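Local structure of transcription elongation factor SPT6 (Candida glabrata, 3PJP) at residues A[100-103]-A[104-107]; A[118-121]-A[122-126]; A[179-182]-A[183-187]. The protein binds the phosphorylated C-terminal repeat domain of RNA polymerase II through its tandem SH2 domain, and probably acts as a histone H3-H4 chaperone during elongation. One frame throughout, in Å; residues are numbered along the deposited sequence. Where two conformers were deposited one is given.

Contact 1: A[100-103]-A[104-107]; sequences LLNE and LTSN
Thr105 lays its methyl group obliquely across the branched end of Leu101, one helical turn earlier, with CG2 at 3.9 Å from Leu101 CD1. The two branches of the threonine divide the work: CG2 packs on leucine, while the positive chi1 of 67° sets OG1 between backbone N and carbonyl carbon, on the side of Asn102. There Thr105 OG1 and Asn102 OD1, 4.2 Å apart, both accept from NH1 of Arg30, which bridges the two polar groups.

Near the C-terminal end of the helix a serine suits the place, its short hydroxyl able to turn back toward the preceding carbonyls. Ser106 is disordered between two positions; in one of them OG lies 2.9 Å from both Asn102 O and Glu103 O, a tentative interaction whose one proton can serve only one carbonyl at a time. A water bridges Glu103 O and Asn107 ND2, while Asn107 OD1 takes the N-H of Lys109.

This part of helix 86-105 packs against the second SH2 unit. Leu101 and Leu104 lie on Phe147 of strand 146-152, Leu100 and Leu101 reach Leu166 of strand 159-166, and Leu104 also touches Val181 at the start of helix 181-191.

Contact 2: A[118-121]-A[122-126]; sequences VVKF and IEDYS
Ile122 meets Val118 one turn back on the buried side of the helix, its CD1 resting 4.0 Å from Val118 CG1 as the two side chains cross at a slant. CG1 of the isoleucine lies anti to its carbonyl carbon (chi1 -71°), so the chain swings back toward the preceding turn and CG1 passes 3.4 Å from Val118 O. Branched apolar residues suit this face because it presses on the sheet: Val118 and Ile122 share Ile150 of strand 146-152, and Ile122 also reaches Val134 and Tyr136.

Glu123 comes next, at the border of the buried face. Its extended chain also runs back along the helix and crosses Val119, bringing OE1 to 3.5 Å from Val119 CG1, a carboxylate oxygen resting against a methyl group, while Val119 itself leans on Leu159 and Ile161.

The helix is the crossover of a beta-alpha-beta unit, between the parallel strands 110-111 and 134-139, and matches the first helix flanking the central sheet of an SH2 fold.

Asp124 is on the outer side. Its OD2 lies 3.7 Å from Lys120 CG, where the carboxylate slants across the extended lysine chain, but the ammonium NZ of Lys120 remains 5.2 Å from OD2. The opposite charges may attract each other weakly without forming a salt bridge.

Tyr125 points its CB back at Phe121 O, 3.3 Å away, and its N-H bonds to the same carbonyl at 2.9 Å. With CG anti to the backbone N (chi1 175°), its ring departs from this turn and packs on Val134. The Phe121 ring instead meets Tyr136, planes at about 75°, and makes a cation-pi contact with Lys111.

Ser126 continues the ladder of main-chain bonds, its N donating to Ile122 O at 2.8 Å.

Contact 3: A[179-182]-A[183-187]; sequences PTVI and QLCNG
The hydroxyl oxygen of Thr180 meets Gln183 at two points. Its OG1 accepts the backbone N-H of Gln183 at 3.0 Å, a fairly straight bond of 162°. Less certainly, OG1 lies 3.3 Å from OE1 of the same glutamine, to which its proton may turn. Thr180 fills the N-cap position of helix 181-191: with chi1 at 68° the hydroxyl sits between backbone N and carbonyl carbon and faces one of the first-turn amides that precede the regular i to i+4 bonding. Threonine serves well here, its short hydroxyl reaching that amide while its methyl CG2 also lies near the glutamine's OE1.

Gln183, with CG beside its backbone N, extends back toward the start of the helix. Its side chain crosses the ring of Pro179 at about a right angle, and OE1 closes to 3.0 Å from Pro179 CD. A flexible glutamine can thus touch both the cap hydroxyl and the ring just before it.

Further along, the pairs are milder. On the inner side Cys185 sets SG 4.1 Å from Val181 CG1; Cys185 touches Tyr135 and Phe137 of strand 134-139, and Val181 packs on Phe171 and Leu104. On the outer side Ile182 and Asn186 run side by side in the same direction, with Ile182 CG2 at 3.9 Å from Asn186 ND2. Leu184 turns to Phe137, Phe171 and Leu173, and its N-H bonds to Thr180 O at 3.0 Å, the first regular turn.

At the helix mouth a second acceptor joins in: OE2 of Glu103 takes the N-H of Val181. Two early amides thus find side-chain acceptors, one a neutral hydroxyl and the other a carboxylate, whose negative charge would probably be eased by the positive end of the helix dipole.

In the fold
Contacts 1 and 3 meet directly although far apart in sequence: their centres are 12 Å apart, and helices 86-105 and 181-191 are joined where Glu103 OE2 and Val181 N come within 2.9 Å. Asn107 ND2 also packs 3.5 Å from Val181 CG1. Contact 2 stands apart, its centre 22 Å from that of contact 1 and 23 Å from that of contact 3. Strand 134-139 relates contacts 2 and 3: Val134, Tyr136 and Ser138 face helix 115-128, while the intervening Tyr135 and Phe137 face helix 181-191. The two helices thus flank opposite sides of the second SH2 sheet.

Contact 1: A[100-103]-A[104-107]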
ATOM      1  N   LEU A 100       8.824   0.004   0.290  1.00 14.83           N
ATOM      2  CA  LEU A 100       8.198   0.054  -1.029  1.00 14.45           C
ATOM      3  C   LEU A 100       7.402   1.350  -1.212  1.00 14.96           C
ATOM      4  O   LEU A 100       7.398   1.929  -2.301  1.00 14.28           O
ATOM      5  CB  LEU A 100       7.340  -1.195  -1.267  1.00 13.34           C
ATOM      6  CG  LEU A 100       8.158  -2.495  -1.445  1.00 18.30           C
ATOM      7  CD1 LEU A 100       7.295  -3.734  -1.195  1.00 16.59           C
ATOM      8  CD2 LEU A 100       8.816  -2.569  -2.832  1.00 20.22           C
ATOM      9  N   LEU A 101       6.752   1.815  -0.146  1.00 15.19           N
ATOM     10  CA  LEU A 101       6.007   3.070  -0.222  1.00 16.43           C
ATOM     11  C   LEU A 101       6.978   4.186  -0.579  1.00 18.69           C
ATOM     12  O   LEU A 101       6.708   5.014  -1.450  1.00 16.34           O
ATOM     13  CB  LEU A 101       5.333   3.383   1.119  1.00 14.93           C
ATOM     14  CG  LEU A 101       4.675   4.760   1.261  1.00 14.51           C
ATOM     15  CD1 LEU A 101       3.657   4.960   0.137  1.00 15.56           C
ATOM     16  CD2 LEU A 101       4.036   4.908   2.647  1.00 15.89           C
ATOM     17  N   ASN A 102       8.121   4.207   0.098  1.00 15.82           N
ATOM     18  CA  ASN A 102       9.106   5.239  -0.193  1.00 19.18           C
ATOM     19  C   ASN A 102       9.705   5.096  -1.589  1.00 17.92           C
ATOM     20  O   ASN A 102       9.980   6.100  -2.247  1.00 19.50           O
ATOM     21  CB  ASN A 102      10.200   5.277   0.877  1.00 16.34           C
ATOM     22  CG  ASN A 102       9.736   5.968   2.158  1.00 18.38           C
ATOM     23  OD1 ASN A 102       9.110   7.023   2.112  1.00 20.12           O
ATOM     24  ND2 ASN A 102      10.024   5.361   3.298  1.00 21.06           N
ATOM     25  N   GLU A 103       9.894   3.859  -2.045  1.00 15.84           N
ATOM     26  CA  GLU A 103      10.387   3.621  -3.410  1.00 13.60           C
ATOM     27  C   GLU A 103       9.459   4.269  -4.437  1.00 18.64           C
ATOM     28  O   GLU A 103       9.914   4.961  -5.353  1.00 20.49           O
ATOM     29  CB  GLU A 103      10.536   2.122  -3.702  1.00 18.17           C
ATOM     30  CG  GLU A 103      11.287   1.811  -4.990  1.00 22.03           C
ATOM     31  CD  GLU A 103      11.421   0.324  -5.249  1.00 25.87           C
ATOM     32  OE1 GLU A 103      11.557  -0.444  -4.268  1.00 22.61           O
ATOM     33  OE2 GLU A 103      11.400  -0.076  -6.436  1.00 19.70           O
ATOM     34  N   LEU A 104       8.161   4.047  -4.285  1.00 14.36           N
ATOM     35  CA  LEU A 104       7.209   4.639  -5.229  1.00 17.95           C
ATOM     36  C   LEU A 104       7.092   6.167  -5.126  1.00 17.19           C
ATOM     37  O   LEU A 104       7.142   6.853  -6.148  1.00 17.95           O
ATOM     38  CB  LEU A 104       5.839   3.935  -5.188  1.00 16.06           C
ATOM     39  CG  LEU A 104       4.821   4.321  -6.284  1.00 18.50           C
ATOM     40  CD1 LEU A 104       5.454   4.278  -7.662  1.00 20.69           C
ATOM     41  CD2 LEU A 104       3.597   3.414  -6.241  1.00 18.64           C
ATOM     42  N   THR A 105       6.959   6.710  -3.919  1.00 15.63           N
ATOM     43  CA  THR A 105       6.786   8.162  -3.787  1.00 17.89           C
ATOM     44  C   THR A 105       8.044   8.949  -4.158  1.00 18.79           C
ATOM     45  O   THR A 105       7.966  10.139  -4.466  1.00 19.34           O
ATOM     46  CB  THR A 105       6.287   8.589  -2.383  1.00 18.80           C
ATOM     47  OG1 THR A 105       7.294   8.318  -1.397  1.00 17.99           O
ATOM     48  CG2 THR A 105       5.001   7.844  -2.036  1.00 17.51           C
ATOM     49  N   SER A 106       9.197   8.284  -4.129  1.00 16.95           N
ATOM     50  CA  SER A 106      10.455   8.935  -4.481  0.50 20.53           C
ATOM     51  C   SER A 106      10.680   8.936  -5.989  1.00 22.20           C
ATOM     52  O   SER A 106      11.616   9.566  -6.485  1.00 23.18           O
ATOM     53  CB  SER A 106      11.633   8.242  -3.791  0.50 18.64           C
ATOM     54  OG  SER A 106      11.811   6.928  -4.285  0.50 20.90           O
ATOM     55  N   ASN A 107       9.820   8.237  -6.718  1.00 18.22           N
ATOM     56  CA  ASN A 107      10.018   8.095  -8.155  1.00 22.55           C
ATOM     57  C   ASN A 107       9.707   9.374  -8.919  1.00 21.93           C
ATOM     58  O   ASN A 107       8.818  10.134  -8.533  1.00 21.37           O
ATOM     59  CB  ASN A 107       9.185   6.949  -8.706  1.00 21.51           C
ATOM     60  CG  ASN A 107       9.674   6.493 -10.067  1.00 22.28           C
ATOM     61  OD1 ASN A 107       9.170   6.937 -11.097  1.00 24.48           O
ATOM     62  ND2 ASN A 107      10.690   5.635 -10.076  1.00 23.08           N
TER
HETATM   63  O   HOH W   1      11.728   4.882  -7.391  1.00 25.32           O

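Contact 2: A[118-121]-A[122-126]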
ATOM      1  N   VAL A 118      -3.939  15.386 -10.930  1.00 20.62           N
ATOM      2  CA  VAL A 118      -3.059  14.634 -11.812  1.00 18.72           C
ATOM      3  C   VAL A 118      -3.715  14.413 -13.174  1.00 19.10           C
ATOM      4  O   VAL A 118      -3.046  14.475 -14.209  1.00 22.02           O
ATOM      5  CB  VAL A 118      -2.593  13.298 -11.166  1.00 15.45           C
ATOM      6  CG1 VAL A 118      -1.814  12.447 -12.189  1.00 22.00           C
ATOM      7  CG2 VAL A 118      -1.753  13.579  -9.942  1.00 22.52           C
ATOM      8  N   VAL A 119      -5.031  14.199 -13.184  1.00 19.86           N
ATOM      9  CA  VAL A 119      -5.766  14.115 -14.442  1.00 19.81           C
ATOM     10  C   VAL A 119      -5.617  15.403 -15.240  1.00 25.07           C
ATOM     11  O   VAL A 119      -5.378  15.359 -16.441  1.00 22.66           O
ATOM     12  CB  VAL A 119      -7.259  13.817 -14.221  1.00 19.70           C
ATOM     13  CG1 VAL A 119      -8.059  14.124 -15.488  1.00 22.77           C
ATOM     14  CG2 VAL A 119      -7.453  12.367 -13.792  1.00 18.35           C
ATOM     15  N   LYS A 120      -5.748  16.547 -14.572  1.00 22.25           N
ATOM     16  CA  LYS A 120      -5.573  17.829 -15.245  1.00 27.53           C
ATOM     17  C   LYS A 120      -4.143  18.012 -15.746  1.00 28.66           C
ATOM     18  O   LYS A 120      -3.928  18.543 -16.835  1.00 32.51           O
ATOM     19  CB  LYS A 120      -5.985  18.997 -14.340  1.00 32.94           C
ATOM     20  CG  LYS A 120      -5.915  20.356 -15.023  1.00 41.53           C
ATOM     21  CD  LYS A 120      -6.455  21.461 -14.126  1.00 51.92           C
ATOM     22  CE  LYS A 120      -6.396  22.815 -14.823  1.00 60.27           C
ATOM     23  NZ  LYS A 120      -6.870  23.917 -13.939  1.00 67.31           N
ATOM     24  N   PHE A 121      -3.162  17.583 -14.958  1.00 27.64           N
ATOM     25  CA  PHE A 121      -1.777  17.710 -15.394  1.00 26.72           C
ATOM     26  C   PHE A 121      -1.549  16.922 -16.680  1.00 31.39           C
ATOM     27  O   PHE A 121      -0.852  17.374 -17.590  1.00 32.99           O
ATOM     28  CB  PHE A 121      -0.796  17.258 -14.318  1.00 30.14           C
ATOM     29  CG  PHE A 121       0.631  17.548 -14.661  1.00 37.47           C
ATOM     30  CD1 PHE A 121       1.243  18.706 -14.211  1.00 44.99           C
ATOM     31  CD2 PHE A 121       1.359  16.676 -15.454  1.00 39.25           C
ATOM     32  CE1 PHE A 121       2.557  18.980 -14.537  1.00 50.32           C
ATOM     33  CE2 PHE A 121       2.674  16.946 -15.784  1.00 40.30           C
ATOM     34  CZ  PHE A 121       3.274  18.097 -15.325  1.00 48.13           C
ATOM     35  N   ILE A 122      -2.155  15.745 -16.755  1.00 27.13           N
ATOM     36  CA  ILE A 122      -2.017  14.884 -17.923  1.00 21.56           C
ATOM     37  C   ILE A 122      -2.777  15.413 -19.141  1.00 27.86           C
ATOM     38  O   ILE A 122      -2.250  15.389 -20.253  1.00 28.76           O
ATOM     39  CB  ILE A 122      -2.431  13.440 -17.595  1.00 19.04           C
ATOM     40  CG1 ILE A 122      -1.381  12.809 -16.682  1.00 22.93           C
ATOM     41  CG2 ILE A 122      -2.598  12.620 -18.873  1.00 18.43           C
ATOM     42  CD1 ILE A 122      -1.789  11.482 -16.111  1.00 21.95           C
ATOM     43  N   GLU A 123      -4.004  15.889 -18.940  1.00 27.50           N
ATOM     44  CA  GLU A 123      -4.755  16.528 -20.020  1.00 30.40           C
ATOM     45  C   GLU A 123      -3.952  17.690 -20.609  1.00 35.34           C
ATOM     46  O   GLU A 123      -3.730  17.757 -21.817  1.00 35.34           O
ATOM     47  CB  GLU A 123      -6.108  17.038 -19.520  1.00 32.42           C
ATOM     48  CG  GLU A 123      -7.118  15.949 -19.171  1.00 36.57           C
ATOM     49  CD  GLU A 123      -8.385  16.518 -18.552  1.00 44.15           C
ATOM     50  OE1 GLU A 123      -9.321  15.742 -18.263  1.00 41.94           O
ATOM     51  OE2 GLU A 123      -8.442  17.751 -18.355  1.00 52.56           O
ATOM     52  N   ASP A 124      -3.518  18.604 -19.747  1.00 35.44           N
ATOM     53  CA  ASP A 124      -2.729  19.745 -20.198  1.00 40.98           C
ATOM     54  C   ASP A 124      -1.467  19.298 -20.935  1.00 42.63           C
ATOM     55  O   ASP A 124      -1.166  19.799 -22.017  1.00 44.64           O
ATOM     56  CB  ASP A 124      -2.361  20.654 -19.023  1.00 38.60           C
ATOM     57  CG  ASP A 124      -3.566  21.344 -18.421  1.00 41.09           C
ATOM     58  OD1 ASP A 124      -4.652  21.306 -19.039  1.00 39.24           O
ATOM     59  OD2 ASP A 124      -3.428  21.934 -17.328  1.00 45.89           O
ATOM     60  N   TYR A 125      -0.734  18.353 -20.351  1.00 34.74           N
ATOM     61  CA  TYR A 125       0.491  17.858 -20.971  1.00 33.38           C
ATOM     62  C   TYR A 125       0.237  17.241 -22.344  1.00 35.64           C
ATOM     63  O   TYR A 125       1.019  17.432 -23.277  1.00 39.69           O
ATOM     64  CB  TYR A 125       1.196  16.841 -20.077  1.00 36.69           C
ATOM     65  CG  TYR A 125       2.401  16.215 -20.738  1.00 36.74           C
ATOM     66  CD1 TYR A 125       2.277  15.067 -21.513  1.00 35.23           C
ATOM     67  CD2 TYR A 125       3.663  16.776 -20.599  1.00 41.27           C
ATOM     68  CE1 TYR A 125       3.378  14.495 -22.125  1.00 37.57           C
ATOM     69  CE2 TYR A 125       4.768  16.210 -21.201  1.00 42.39           C
ATOM     70  CZ  TYR A 125       4.622  15.070 -21.963  1.00 42.93           C
ATOM     71  OH  TYR A 125       5.723  14.507 -22.566  1.00 47.30           O
ATOM     72  N   SER A 126      -0.848  16.484 -22.459  1.00 31.36           N
ATOM     73  CA  SER A 126      -1.218  15.890 -23.738  1.00 37.50           C
ATOM     74  C   SER A 126      -1.518  16.974 -24.771  1.00 41.47           C
ATOM     75  O   SER A 126      -1.235  16.807 -25.955  1.00 40.06           O
ATOM     76  CB  SER A 126      -2.425  14.971 -23.575  1.00 33.11           C
ATOM     77  OG  SER A 126      -2.752  14.342 -24.800  1.00 31.96           O
TER

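Contact 3: A[179-182]-A[183-187]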
ATOM      1  N   PRO A 179       7.809  -6.572  -7.963  1.00 15.57           N
ATOM      2  CA  PRO A 179       8.606  -6.347  -6.747  1.00 16.19           C
ATOM      3  C   PRO A 179       9.356  -5.017  -6.682  1.00 15.56           C
ATOM      4  O   PRO A 179       9.806  -4.647  -5.586  1.00 20.55           O
ATOM      5  CB  PRO A 179       9.613  -7.505  -6.766  1.00 20.62           C
ATOM      6  CG  PRO A 179       9.016  -8.534  -7.695  1.00 25.77           C
ATOM      7  CD  PRO A 179       8.259  -7.753  -8.722  1.00 21.21           C
ATOM      8  N   THR A 180       9.528  -4.345  -7.815  1.00 17.07           N
ATOM      9  CA  THR A 180      10.197  -3.045  -7.865  1.00 15.81           C
ATOM     10  C   THR A 180       9.398  -2.071  -8.735  1.00 19.58           C
ATOM     11  O   THR A 180       8.546  -2.486  -9.524  1.00 15.09           O
ATOM     12  CB  THR A 180      11.580  -3.133  -8.497  1.00 19.84           C
ATOM     13  OG1 THR A 180      11.441  -3.441  -9.893  1.00 20.39           O
ATOM     14  CG2 THR A 180      12.423  -4.203  -7.808  1.00 20.69           C
ATOM     15  N   VAL A 181       9.701  -0.781  -8.616  1.00 17.97           N
ATOM     16  CA  VAL A 181       8.999   0.235  -9.405  1.00 17.43           C
ATOM     17  C   VAL A 181       9.343   0.080 -10.883  1.00 19.77           C
ATOM     18  O   VAL A 181       8.491   0.249 -11.738  1.00 19.62           O
ATOM     19  CB  VAL A 181       9.303   1.673  -8.929  1.00 17.36           C
ATOM     20  CG1 VAL A 181       8.794   2.698  -9.953  1.00 20.05           C
ATOM     21  CG2 VAL A 181       8.667   1.918  -7.586  1.00 16.66           C
ATOM     22  N   ILE A 182      10.593  -0.267 -11.173  1.00 17.24           N
ATOM     23  CA  ILE A 182      11.008  -0.545 -12.543  1.00 18.68           C
ATOM     24  C   ILE A 182      10.199  -1.683 -13.176  1.00 16.59           C
ATOM     25  O   ILE A 182       9.763  -1.575 -14.324  1.00 18.79           O
ATOM     26  CB  ILE A 182      12.520  -0.859 -12.616  1.00 24.66           C
ATOM     27  CG1 ILE A 182      13.325   0.415 -12.343  1.00 30.84           C
ATOM     28  CG2 ILE A 182      12.884  -1.438 -13.974  1.00 30.40           C
ATOM     29  CD1 ILE A 182      14.784   0.175 -12.040  1.00 32.38           C
ATOM     30  N   GLN A 183      10.007  -2.773 -12.438  1.00 19.80           N
ATOM     31  CA  GLN A 183       9.242  -3.906 -12.963  1.00 17.66           C
ATOM     32  C   GLN A 183       7.777  -3.531 -13.114  1.00 17.48           C
ATOM     33  O   GLN A 183       7.105  -3.987 -14.042  1.00 18.98           O
ATOM     34  CB  GLN A 183       9.366  -5.128 -12.050  1.00 19.82           C
ATOM     35  CG  GLN A 183      10.635  -5.964 -12.225  1.00 24.92           C
ATOM     36  CD  GLN A 183      10.782  -7.005 -11.120  1.00 28.55           C
ATOM     37  OE1 GLN A 183      10.795  -6.658  -9.934  1.00 31.54           O
ATOM     38  NE2 GLN A 183      10.871  -8.282 -11.495  1.00 26.84           N
ATOM     39  N   LEU A 184       7.287  -2.704 -12.197  1.00 15.08           N
ATOM     40  CA  LEU A 184       5.911  -2.214 -12.276  1.00 15.44           C
ATOM     41  C   LEU A 184       5.666  -1.416 -13.554  1.00 16.03           C
ATOM     42  O   LEU A 184       4.642  -1.608 -14.232  1.00 15.09           O
ATOM     43  CB  LEU A 184       5.604  -1.339 -11.069  1.00 11.94           C
ATOM     44  CG  LEU A 184       4.286  -0.552 -11.088  1.00 12.30           C
ATOM     45  CD1 LEU A 184       3.118  -1.511 -11.027  1.00 16.15           C
ATOM     46  CD2 LEU A 184       4.281   0.357  -9.863  1.00 14.59           C
ATOM     47  N   CYS A 185       6.580  -0.499 -13.879  1.00 15.07           N
ATOM     48  CA  CYS A 185       6.411   0.300 -15.085  1.00 16.83           C
ATOM     49  C   CYS A 185       6.527  -0.575 -16.326  1.00 16.68           C
ATOM     50  O   CYS A 185       5.772  -0.405 -17.259  1.00 17.84           O
ATOM     51  CB  CYS A 185       7.392   1.472 -15.163  1.00 14.90           C
ATOM     52  SG  CYS A 185       7.246   2.634 -13.795  1.00 20.16           S
ATOM     53  N   ASN A 186       7.464  -1.522 -16.312  1.00 21.68           N
ATOM     54  CA  ASN A 186       7.581  -2.454 -17.427  1.00 18.26           C
ATOM     55  C   ASN A 186       6.322  -3.313 -17.580  1.00 19.29           C
ATOM     56  O   ASN A 186       5.879  -3.577 -18.690  1.00 18.89           O
ATOM     57  CB  ASN A 186       8.822  -3.346 -17.275  1.00 17.06           C
ATOM     58  CG  ASN A 186      10.127  -2.578 -17.471  1.00 24.00           C
ATOM     59  OD1 ASN A 186      10.139  -1.490 -18.048  1.00 34.64           O
ATOM     60  ND2 ASN A 186      11.232  -3.152 -17.003  1.00 27.21           N
ATOM     61  N   GLY A 187       5.759  -3.757 -16.465  1.00 17.75           N
ATOM     62  CA  GLY A 187       4.539  -4.548 -16.484  1.00 16.13           C
ATOM     63  C   GLY A 187       3.345  -3.758 -16.992  1.00 16.45           C
ATOM     64  O   GLY A 187       2.531  -4.278 -17.761  1.00 19.52           O
TER